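Local coordinates for protein glycosyl transferase family 8 (Streptococcus pneumoniae, PDB 5GVV) that transfers galactose from UDP-galactose to the terminal glucose of the already glycosylated serine-rich repeat protein PsrP, with manganese and UDP bound in its active site, at residues Leu345-His351 with Met369-Thr375; Tyr294-Leu299 with Pro394-Val398; Ile53-Gly59 with Val267-Ser273. All blocks are in the same frame, centred on the assembly; numbering follows the deposited sequence.

Contact 1 of 3, residues Leu345-His351 with Met369-Thr375; sequences LYLDLNH and MIAFDNT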
loop_
_atom_site.group_PDB
_atom_site.type_symbol
_atom_site.label_atom_id
_atom_site.label_comp_id
_atom_site.label_asym_id
_atom_site.label_seq_id
_atom_site.Cartn_x
_atom_site.Cartn_y
_atom_site.Cartn_z
ATOM N N LEU A 345 2.208 -27.686 -22.033
ATOM C CA LEU A 345 1.577 -27.755 -23.346
ATOM C C LEU A 345 1.645 -26.419 -24.075
ATOM O O LEU A 345 1.261 -25.386 -23.517
ATOM C CB LEU A 345 0.113 -28.174 -23.181
ATOM C CG LEU A 345 -0.750 -28.143 -24.444
ATOM C CD1 LEU A 345 -0.254 -29.177 -25.433
ATOM C CD2 LEU A 345 -2.194 -28.394 -24.094
ATOM N N TYR A 346 2.132 -26.432 -25.314
ATOM C CA TYR A 346 2.148 -25.214 -26.116
ATOM C C TYR A 346 0.854 -25.090 -26.916
ATOM O O TYR A 346 0.414 -26.053 -27.549
ATOM C CB TYR A 346 3.363 -25.182 -27.059
ATOM C CG TYR A 346 3.575 -23.813 -27.667
ATOM C CD1 TYR A 346 2.907 -23.432 -28.827
ATOM C CD2 TYR A 346 4.416 -22.889 -27.063
ATOM C CE1 TYR A 346 3.080 -22.172 -29.371
ATOM C CE2 TYR A 346 4.595 -21.629 -27.597
ATOM C CZ TYR A 346 3.927 -21.279 -28.749
ATOM O OH TYR A 346 4.101 -20.019 -29.284
ATOM N N LEU A 347 0.246 -23.906 -26.881
ATOM C CA LEU A 347 -0.952 -23.631 -27.676
ATOM C C LEU A 347 -0.615 -22.679 -28.822
ATOM O O LEU A 347 -0.398 -21.479 -28.601
ATOM C CB LEU A 347 -2.056 -23.018 -26.807
ATOM C CG LEU A 347 -2.545 -23.801 -25.588
ATOM C CD1 LEU A 347 -3.657 -23.052 -24.865
ATOM C CD2 LEU A 347 -3.015 -25.174 -25.986
ATOM N N ASP A 348 -0.578 -23.214 -30.042
ATOM C CA ASP A 348 -0.280 -22.414 -31.219
ATOM C C ASP A 348 -1.546 -21.699 -31.670
ATOM O O ASP A 348 -2.230 -22.157 -32.587
ATOM C CB ASP A 348 0.245 -23.310 -32.342
ATOM C CG ASP A 348 1.032 -22.544 -33.379
ATOM O OD1 ASP A 348 1.144 -21.304 -33.246
ATOM O OD2 ASP A 348 1.538 -23.180 -34.327
ATOM N N LEU A 349 -1.850 -20.568 -31.031
ATOM C CA LEU A 349 -3.125 -19.887 -31.249
ATOM C C LEU A 349 -2.993 -18.517 -31.914
ATOM O O LEU A 349 -4.003 -17.883 -32.228
ATOM C CB LEU A 349 -3.865 -19.723 -29.921
ATOM C CG LEU A 349 -4.030 -20.969 -29.059
ATOM C CD1 LEU A 349 -4.783 -20.647 -27.776
ATOM C CD2 LEU A 349 -4.729 -22.056 -29.834
ATOM N N ASN A 350 -1.762 -18.060 -32.120
ATOM C CA ASN A 350 -1.526 -16.714 -32.646
ATOM C C ASN A 350 -1.663 -16.638 -34.166
ATOM O O ASN A 350 -1.260 -17.556 -34.877
ATOM C CB ASN A 350 -0.149 -16.209 -32.211
ATOM C CG ASN A 350 0.958 -17.170 -32.577
ATOM O OD1 ASN A 350 0.920 -18.345 -32.212
ATOM N ND2 ASN A 350 1.948 -16.682 -33.317
ATOM N N HIS A 351 -2.201 -15.523 -34.654
ATOM C CA HIS A 351 -2.588 -15.390 -36.056
ATOM C C HIS A 351 -1.521 -14.874 -37.032
ATOM O O HIS A 351 -1.555 -15.215 -38.214
ATOM C CB HIS A 351 -3.859 -14.541 -36.172
ATOM C CG HIS A 351 -5.127 -15.331 -36.051
ATOM N ND1 HIS A 351 -5.670 -16.037 -37.102
ATOM C CD2 HIS A 351 -5.961 -15.522 -34.999
ATOM C CE1 HIS A 351 -6.779 -16.630 -36.708
ATOM N NE2 HIS A 351 -6.981 -16.337 -35.435
HETATM N N MSE A 369 2.199 -29.988 -28.515
HETATM C CA MSE A 369 1.700 -28.735 -29.065
HETATM C C MSE A 369 0.436 -28.996 -29.879
HETATM O O MSE A 369 0.378 -29.942 -30.662
HETATM C CB MSE A 369 2.778 -28.073 -29.932
HETATM C CG MSE A 369 2.333 -26.818 -30.661
HETATM SE SE MSE A 369 3.833 -25.981 -31.571
HETATM C CE MSE A 369 4.418 -27.490 -32.665
ATOM N N ILE A 370 -0.586 -28.171 -29.677
ATOM C CA ILE A 370 -1.827 -28.321 -30.432
ATOM C C ILE A 370 -2.217 -26.978 -31.038
ATOM O O ILE A 370 -1.677 -25.937 -30.656
ATOM C CB ILE A 370 -2.968 -28.877 -29.560
ATOM C CG1 ILE A 370 -3.307 -27.906 -28.425
ATOM C CG2 ILE A 370 -2.578 -30.245 -28.995
ATOM C CD1 ILE A 370 -4.464 -28.366 -27.555
ATOM N N ALA A 371 -3.145 -26.994 -31.989
ATOM C CA ALA A 371 -3.498 -25.765 -32.694
ATOM C C ALA A 371 -4.943 -25.781 -33.172
ATOM O O ALA A 371 -5.614 -26.818 -33.117
ATOM C CB ALA A 371 -2.553 -25.543 -33.871
ATOM N N PHE A 372 -5.426 -24.625 -33.620
ATOM C CA PHE A 372 -6.711 -24.554 -34.312
ATOM C C PHE A 372 -6.474 -24.700 -35.806
ATOM O O PHE A 372 -5.357 -24.476 -36.274
ATOM C CB PHE A 372 -7.423 -23.229 -34.034
ATOM C CG PHE A 372 -8.156 -23.192 -32.718
ATOM C CD1 PHE A 372 -9.255 -24.014 -32.499
ATOM C CD2 PHE A 372 -7.759 -22.324 -31.710
ATOM C CE1 PHE A 372 -9.939 -23.978 -31.293
ATOM C CE2 PHE A 372 -8.437 -22.280 -30.499
ATOM C CZ PHE A 372 -9.531 -23.108 -30.292
ATOM N N ASP A 373 -7.525 -25.061 -36.547
ATOM C CA ASP A 373 -7.449 -25.223 -37.997
ATOM C C ASP A 373 -6.884 -23.982 -38.681
ATOM O O ASP A 373 -6.166 -24.082 -39.682
ATOM C CB ASP A 373 -8.838 -25.554 -38.573
ATOM C CG ASP A 373 -9.926 -24.635 -38.040
ATOM O OD1 ASP A 373 -9.593 -23.596 -37.431
ATOM O OD2 ASP A 373 -11.121 -24.947 -38.232
ATOM N N ASN A 374 -7.205 -22.815 -38.128
ATOM C CA ASN A 374 -6.791 -21.544 -38.715
ATOM C C ASN A 374 -5.583 -20.887 -38.032
ATOM O O ASN A 374 -5.273 -19.727 -38.311
ATOM C CB ASN A 374 -7.967 -20.563 -38.724
ATOM C CG ASN A 374 -8.448 -20.222 -37.325
ATOM O OD1 ASN A 374 -8.103 -20.902 -36.359
ATOM N ND2 ASN A 374 -9.261 -19.176 -37.210
ATOM N N THR A 375 -4.912 -21.608 -37.139
ATOM C CA THR A 375 -3.728 -21.056 -36.478
ATOM C C THR A 375 -2.489 -21.939 -36.631
ATOM O O THR A 375 -1.397 -21.552 -36.213
ATOM C CB THR A 375 -3.968 -20.785 -34.975
ATOM O OG1 THR A 375 -4.260 -22.016 -34.300
ATOM C CG2 THR A 375 -5.113 -19.795 -34.768
#

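Contact 2 of 3, residues Tyr294-Leu299 with Pro394-Val398; sequences YLAEQL and PKKMV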
loop_
_atom_site.group_PDB
_atom_site.type_symbol
_atom_site.label_atom_id
_atom_site.label_comp_id
_atom_site.label_asym_id
_atom_site.label_seq_id
_atom_site.Cartn_x
_atom_site.Cartn_y
_atom_site.Cartn_z
ATOM N N TYR A 294 -12.521 -17.494 -24.411
ATOM C CA TYR A 294 -13.378 -18.654 -24.237
ATOM C C TYR A 294 -12.648 -19.756 -23.475
ATOM O O TYR A 294 -13.193 -20.326 -22.530
ATOM C CB TYR A 294 -13.850 -19.171 -25.599
ATOM C CG TYR A 294 -14.563 -20.497 -25.513
ATOM C CD1 TYR A 294 -15.904 -20.565 -25.150
ATOM C CD2 TYR A 294 -13.892 -21.681 -25.778
ATOM C CE1 TYR A 294 -16.556 -21.782 -25.066
ATOM C CE2 TYR A 294 -14.529 -22.896 -25.689
ATOM C CZ TYR A 294 -15.857 -22.940 -25.336
ATOM O OH TYR A 294 -16.479 -24.159 -25.252
ATOM N N LEU A 295 -11.413 -20.050 -23.884
ATOM C CA LEU A 295 -10.622 -21.103 -23.245
ATOM C C LEU A 295 -10.398 -20.792 -21.768
ATOM O O LEU A 295 -10.540 -21.664 -20.912
ATOM C CB LEU A 295 -9.279 -21.284 -23.954
ATOM C CG LEU A 295 -9.316 -21.660 -25.436
ATOM C CD1 LEU A 295 -7.908 -21.838 -25.993
ATOM C CD2 LEU A 295 -10.150 -22.913 -25.671
ATOM N N ALA A 296 -10.050 -19.544 -21.475
ATOM C CA ALA A 296 -9.854 -19.112 -20.096
ATOM C C ALA A 296 -11.115 -19.333 -19.268
ATOM O O ALA A 296 -11.043 -19.843 -18.145
ATOM C CB ALA A 296 -9.444 -17.651 -20.051
ATOM N N GLU A 297 -12.258 -18.930 -19.822
ATOM C CA GLU A 297 -13.547 -19.076 -19.146
ATOM C C GLU A 297 -13.855 -20.540 -18.852
ATOM O O GLU A 297 -14.315 -20.881 -17.761
ATOM C CB GLU A 297 -14.673 -18.476 -20.004
ATOM C CG GLU A 297 -14.677 -16.953 -20.082
ATOM C CD GLU A 297 -15.618 -16.409 -21.146
ATOM O OE1 GLU A 297 -16.091 -15.265 -20.982
ATOM O OE2 GLU A 297 -15.871 -17.115 -22.145
ATOM N N GLN A 298 -13.583 -21.404 -19.827
ATOM C CA GLN A 298 -13.928 -22.821 -19.735
ATOM C C GLN A 298 -12.950 -23.654 -18.910
ATOM O O GLN A 298 -13.308 -24.730 -18.419
ATOM C CB GLN A 298 -14.020 -23.425 -21.140
ATOM C CG GLN A 298 -15.156 -22.861 -21.984
ATOM C CD GLN A 298 -16.514 -23.199 -21.410
ATOM O OE1 GLN A 298 -16.825 -24.368 -21.185
ATOM N NE2 GLN A 298 -17.326 -22.181 -21.157
ATOM N N LEU A 299 -11.720 -23.169 -18.767
ATOM C CA LEU A 299 -10.671 -23.949 -18.113
ATOM C C LEU A 299 -10.011 -23.210 -16.945
ATOM O O LEU A 299 -8.825 -22.878 -17.009
ATOM C CB LEU A 299 -9.611 -24.375 -19.138
ATOM C CG LEU A 299 -10.063 -25.349 -20.233
ATOM C CD1 LEU A 299 -9.308 -25.132 -21.547
ATOM C CD2 LEU A 299 -9.901 -26.786 -19.767
ATOM N N PRO A 394 -14.688 -24.650 -30.433
ATOM C CA PRO A 394 -13.566 -24.670 -29.487
ATOM C C PRO A 394 -13.785 -25.595 -28.293
ATOM O O PRO A 394 -12.827 -25.836 -27.557
ATOM C CB PRO A 394 -13.477 -23.216 -29.016
ATOM C CG PRO A 394 -14.845 -22.666 -29.213
ATOM C CD PRO A 394 -15.357 -23.336 -30.458
ATOM N N LYS A 395 -15.008 -26.089 -28.100
ATOM C CA LYS A 395 -15.274 -27.107 -27.083
ATOM C C LYS A 395 -14.335 -28.291 -27.278
ATOM O O LYS A 395 -13.913 -28.934 -26.313
ATOM C CB LYS A 395 -16.715 -27.609 -27.189
ATOM C CG LYS A 395 -17.781 -26.552 -26.979
ATOM C CD LYS A 395 -18.681 -26.424 -28.212
ATOM C CE LYS A 395 -18.090 -25.461 -29.226
ATOM N NZ LYS A 395 -17.939 -24.113 -28.658
ATOM N N LYS A 396 -14.009 -28.572 -28.540
ATOM C CA LYS A 396 -13.127 -29.682 -28.883
ATOM C C LYS A 396 -11.694 -29.483 -28.384
ATOM O O LYS A 396 -11.025 -30.450 -28.007
ATOM C CB LYS A 396 -13.152 -29.936 -30.396
ATOM C CG LYS A 396 -14.483 -30.513 -30.882
ATOM C CD LYS A 396 -14.448 -30.865 -32.355
ATOM C CE LYS A 396 -15.590 -31.812 -32.719
ATOM N NZ LYS A 396 -16.922 -31.325 -32.254
HETATM N N MSE A 397 -11.210 -28.246 -28.381
HETATM C CA MSE A 397 -9.870 -28.015 -27.845
HETATM C C MSE A 397 -9.881 -28.020 -26.325
HETATM O O MSE A 397 -8.894 -28.411 -25.693
HETATM C CB MSE A 397 -9.238 -26.722 -28.355
HETATM C CG MSE A 397 -7.773 -26.603 -27.890
HETATM SE SE MSE A 397 -6.922 -24.988 -28.461
HETATM C CE MSE A 397 -6.700 -25.437 -30.328
ATOM N N VAL A 398 -10.995 -27.576 -25.745
ATOM C CA VAL A 398 -11.180 -27.646 -24.297
ATOM C C VAL A 398 -10.962 -29.083 -23.843
ATOM O O VAL A 398 -10.147 -29.349 -22.958
ATOM C CB VAL A 398 -12.588 -27.196 -23.877
ATOM C CG1 VAL A 398 -12.794 -27.391 -22.380
ATOM C CG2 VAL A 398 -12.817 -25.742 -24.250
#

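Contact 3 of 3, residues Ile53-Gly59 with Val267-Ser273; sequences IYLQEMG and VKYPSKS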
loop_
_atom_site.group_PDB
_atom_site.type_symbol
_atom_site.label_atom_id
_atom_site.label_comp_id
_atom_site.label_asym_id
_atom_site.label_seq_id
_atom_site.Cartn_x
_atom_site.Cartn_y
_atom_site.Cartn_z
ATOM N N ILE A 53 -10.311 -15.174 -1.903
ATOM C CA ILE A 53 -10.414 -16.288 -0.965
ATOM C C ILE A 53 -11.019 -15.849 0.367
ATOM O O ILE A 53 -11.858 -16.554 0.939
ATOM C CB ILE A 53 -9.038 -16.926 -0.700
ATOM C CG1 ILE A 53 -8.509 -17.596 -1.970
ATOM C CG2 ILE A 53 -9.118 -17.936 0.442
ATOM C CD1 ILE A 53 -7.118 -18.198 -1.824
ATOM N N TYR A 54 -10.588 -14.693 0.866
ATOM C CA TYR A 54 -11.128 -14.165 2.118
ATOM C C TYR A 54 -12.632 -13.958 1.994
ATOM O O TYR A 54 -13.401 -14.366 2.870
ATOM C CB TYR A 54 -10.466 -12.833 2.479
ATOM C CG TYR A 54 -8.984 -12.923 2.750
ATOM C CD1 TYR A 54 -8.394 -14.128 3.122
ATOM C CD2 TYR A 54 -8.174 -11.803 2.637
ATOM C CE1 TYR A 54 -7.033 -14.211 3.370
ATOM C CE2 TYR A 54 -6.810 -11.880 2.874
ATOM C CZ TYR A 54 -6.250 -13.084 3.242
ATOM O OH TYR A 54 -4.891 -13.158 3.487
ATOM N N LEU A 55 -13.044 -13.308 0.910
ATOM C CA LEU A 55 -14.451 -12.988 0.702
ATOM C C LEU A 55 -15.295 -14.254 0.623
ATOM O O LEU A 55 -16.381 -14.316 1.200
ATOM C CB LEU A 55 -14.635 -12.148 -0.566
ATOM C CG LEU A 55 -14.738 -10.635 -0.373
ATOM C CD1 LEU A 55 -15.957 -10.294 0.459
ATOM C CD2 LEU A 55 -13.485 -10.093 0.291
ATOM N N GLN A 56 -14.788 -15.265 -0.079
ATOM C CA GLN A 56 -15.499 -16.533 -0.216
ATOM C C GLN A 56 -15.633 -17.269 1.116
ATOM O O GLN A 56 -16.666 -17.885 1.398
ATOM C CB GLN A 56 -14.800 -17.422 -1.252
ATOM C CG GLN A 56 -14.856 -16.856 -2.676
ATOM C CD GLN A 56 -14.103 -17.703 -3.674
ATOM O OE1 GLN A 56 -13.367 -18.615 -3.298
ATOM N NE2 GLN A 56 -14.279 -17.409 -4.957
ATOM N N GLU A 57 -14.587 -17.209 1.932
ATOM C CA GLU A 57 -14.608 -17.860 3.235
ATOM C C GLU A 57 -15.641 -17.214 4.154
ATOM O O GLU A 57 -16.120 -17.846 5.100
ATOM C CB GLU A 57 -13.206 -17.845 3.863
ATOM C CG GLU A 57 -12.230 -18.784 3.158
ATOM C CD GLU A 57 -10.815 -18.727 3.706
ATOM O OE1 GLU A 57 -10.455 -17.735 4.371
ATOM O OE2 GLU A 57 -10.054 -19.685 3.455
HETATM N N MSE A 58 -15.991 -15.999 3.851
HETATM C CA MSE A 58 -16.971 -15.260 4.627
HETATM C C MSE A 58 -18.343 -15.349 3.941
HETATM O O MSE A 58 -19.262 -14.659 4.330
HETATM C CB MSE A 58 -16.541 -13.822 4.905
HETATM C CG MSE A 58 -15.296 -13.765 5.808
HETATM SE SE MSE A 58 -14.939 -11.842 6.116
HETATM C CE MSE A 58 -14.347 -11.013 4.502
ATOM N N GLY A 59 -18.459 -16.220 2.936
ATOM C CA GLY A 59 -19.713 -16.472 2.247
ATOM C C GLY A 59 -20.025 -15.516 1.114
ATOM O O GLY A 59 -21.186 -15.384 0.712
ATOM N N VAL A 267 -19.248 -18.766 11.206
ATOM C CA VAL A 267 -19.493 -18.282 9.850
ATOM C C VAL A 267 -18.255 -18.566 8.985
ATOM O O VAL A 267 -17.363 -17.720 8.844
ATOM C CB VAL A 267 -19.871 -16.783 9.838
ATOM C CG1 VAL A 267 -20.105 -16.295 8.416
ATOM C CG2 VAL A 267 -21.126 -16.546 10.686
ATOM N N LYS A 268 -18.197 -19.776 8.436
ATOM C CA LYS A 268 -17.049 -20.231 7.655
ATOM C C LYS A 268 -17.571 -20.947 6.426
ATOM O O LYS A 268 -18.468 -21.787 6.531
ATOM C CB LYS A 268 -16.184 -21.191 8.479
ATOM C CG LYS A 268 -15.090 -21.927 7.685
ATOM C CD LYS A 268 -14.123 -20.946 7.055
ATOM C CE LYS A 268 -12.894 -21.618 6.468
ATOM N NZ LYS A 268 -13.143 -22.174 5.118
ATOM N N TYR A 269 -17.028 -20.597 5.264
ATOM C CA TYR A 269 -17.378 -21.265 4.018
ATOM C C TYR A 269 -16.101 -21.713 3.322
ATOM O O TYR A 269 -15.057 -21.086 3.476
ATOM C CB TYR A 269 -18.215 -20.338 3.126
ATOM C CG TYR A 269 -19.575 -20.023 3.718
ATOM C CD1 TYR A 269 -19.717 -19.070 4.722
ATOM C CD2 TYR A 269 -20.714 -20.686 3.280
ATOM C CE1 TYR A 269 -20.958 -18.783 5.271
ATOM C CE2 TYR A 269 -21.965 -20.405 3.827
ATOM C CZ TYR A 269 -22.079 -19.456 4.819
ATOM O OH TYR A 269 -23.319 -19.173 5.360
ATOM N N PRO A 270 -16.171 -22.819 2.570
ATOM C CA PRO A 270 -14.939 -23.312 1.944
ATOM C C PRO A 270 -14.426 -22.347 0.883
ATOM O O PRO A 270 -15.227 -21.793 0.126
ATOM C CB PRO A 270 -15.385 -24.627 1.292
ATOM C CG PRO A 270 -16.859 -24.451 1.042
ATOM C CD PRO A 270 -17.348 -23.632 2.211
ATOM N N SER A 271 -13.116 -22.120 0.854
ATOM C CA SER A 271 -12.508 -21.375 -0.242
ATOM C C SER A 271 -12.761 -22.144 -1.533
ATOM O O SER A 271 -12.713 -23.372 -1.535
ATOM C CB SER A 271 -11.004 -21.219 -0.014
ATOM O OG SER A 271 -10.335 -20.919 -1.226
ATOM N N LYS A 272 -13.046 -21.432 -2.623
ATOM C CA LYS A 272 -13.318 -22.081 -3.907
ATOM C C LYS A 272 -12.073 -22.149 -4.776
ATOM O O LYS A 272 -12.133 -22.580 -5.931
ATOM C CB LYS A 272 -14.420 -21.347 -4.675
ATOM C CG LYS A 272 -15.767 -21.280 -3.970
ATOM C CD LYS A 272 -16.832 -20.736 -4.912
ATOM C CE LYS A 272 -18.157 -20.542 -4.199
ATOM N NZ LYS A 272 -19.230 -20.066 -5.125
ATOM N N SER A 273 -10.945 -21.710 -4.228
ATOM C CA SER A 273 -9.704 -21.695 -4.991
ATOM C C SER A 273 -9.235 -23.119 -5.253
ATOM O O SER A 273 -9.454 -24.016 -4.436
ATOM C CB SER A 273 -8.616 -20.920 -4.251
ATOM O OG SER A 273 -7.716 -21.802 -3.608
HETATM O O HOH W 1 -11.307 -22.037 3.110
#

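Contact 1 of 3, residues Leu345-His351 with Met369-Thr375
With chi1 of Thr375 at 62°, OG1 lies between its own backbone N and carbonyl carbon and meets two backbone groups, while CG2 is carried toward Leu349 O and the ring of His351. The hydroxyl donates to Asp348 O, 2.7 Å from OG1 and in the carbonyl plane, and accepts from Phe372 N; together the two bonds fix its rotation. CG2 sits over one face of the imidazole, offset toward the rim, and Asn374 ND2 meets the edge of that ring in its plane, the amide turned 88° to it. His351 NE2 itself bonds to Glu290. Behind these loops, strands 345-348 and 369-372 are parallel neighbours joined through helix 356-364, a beta-alpha-beta crossover of the Rossmann-like C-terminal sheet. Ile370 is the link in their ladder: its N donates to Tyr346 O (3.2 Å) and its O accepts from Asp348 N (3.0 Å). On the face carrying Tyr346, selenomethionine Met369 runs alongside the ring in an oblique Met-aromatic contact, SE 3.9 Å from CD1. On the other face, Ile370 CG1 meets Leu347 CD2 at 3.7 Å. The Asp348 carboxylate is held by Lys354, Tyr359 and Tyr385.

Contact 2 of 3, residues Tyr294-Leu299 with Pro394-Val398
Helix-on-helix packing across one face of a parallel, Rossmann-like sheet (strand order 3-2-1-4-5-6) brings Tyr294 and Leu295 of helix 292-298 against Pro394 and Val398 of 394-398, the segment on helix 395-402. No hydrogen bond spans the two segments, and the fit depends on side-chain shape. Tyr294 has chi1 at 171°, which places CG opposite its backbone N and directs the ring toward Pro394. The proline comes in over one face at about a right angle, offset toward the rim, with CG 3.9 Å from the ring centroid in a CH-pi contact. Gln298 CG, one turn further along the tyrosine's own helix, lies against the opposite face, and the aromatic plane is thereby sandwiched between aliphatic groups. Val398 divides its two methyls between neighbours: CG2 approaches Tyr294 CE2 at 3.6 Å and also meets Gln298 CB and Leu295 CD2, whereas CG1 lies 3.9 Å from Leu299 CD2. Deeper toward the sheet, Leu295 CD1 touches the selenium of Met397, present as selenomethionine, at 4.1 Å. Phe304 of strand 302-307 lies beneath Leu295 and Leu299. At the outer end Lys395 CG comes within 3.2 Å of Tyr294 OH, a close contact; bends beyond CG bring the lysine's NZ back to 3.7 Å from the same OH, where it makes no hydrogen bond.

Contact 3 of 3, residues Ile53-Gly59 with Val267-Ser273
A single water ties Glu57, at the end of helix 45-57, to Lys268 and Ser271 of the facing loop. It donates to Glu57 OE2 (2.7 Å) and accepts from Lys268 NZ (2.7 Å) and from the backbone N of Ser271. The two charged side chains run alongside each other, but Glu57 OE2 and Lys268 NZ are 4.3 Å apart, beyond a salt bridge, and the water bridges them. Lys268 reaches this place by folding back along its own loop, with chi2 at 60° and chi4 at 82°; the same NZ donates to Tyr269 O from above the carbonyl plane, not along a lone pair. Two direct bonds flank the water. Tyr269 N donates to Glu57 O at 2.9 Å, tilted from the carbonyl plane. Lys272 N donates to Gln56 OE1, also at 2.9 Å, with the two side chains crossing at about a right angle. The other end of this amide is held too, since Gln56 NE2 bonds to Asp61, and the flat group is thereby fixed in its rotation. Near the start of 53-59, Ile53 CG2 packs on Ser271 OG at 3.6 Å, and that oxygen accepts from Ser273 N to close an ST turn. At the other end, the Tyr269 ring takes Gly59 CA over one face, 4.0 Å from its centroid, while Tyr269 OH bonds to His33. This glycine, with phi of 85°, is the C-prime residue of a Schellman motif, in which Gly59 N bonds to Gln56 O and Gly60 N to Leu55 O. The contact is thus a capped helix C-terminus of the GT-A domain, overlaid by the loop leading to strand 278-283 of the C-terminal sheet.

The three contacts show how bonding changes with place in a two-domain fold. Contacts 1 and 2 are buried in the C-terminal domain and share one hydrophobic core: their centres lie 13 Å apart, and Met397 of contact 2 packs on Ile370 and Phe372 of contact 1, as Leu295 does on Leu349. Contact 1 combines a backbone ladder with apolar packing on both faces of the sheet, whereas contact 2 is apolar packing between helices on one of those faces. Contact 3 is a surface contact about 26 Å from contact 2, centre to centre, and relies on water, charged groups and backbone bonds to hold the connecting loop onto the helix end of the GT-A domain.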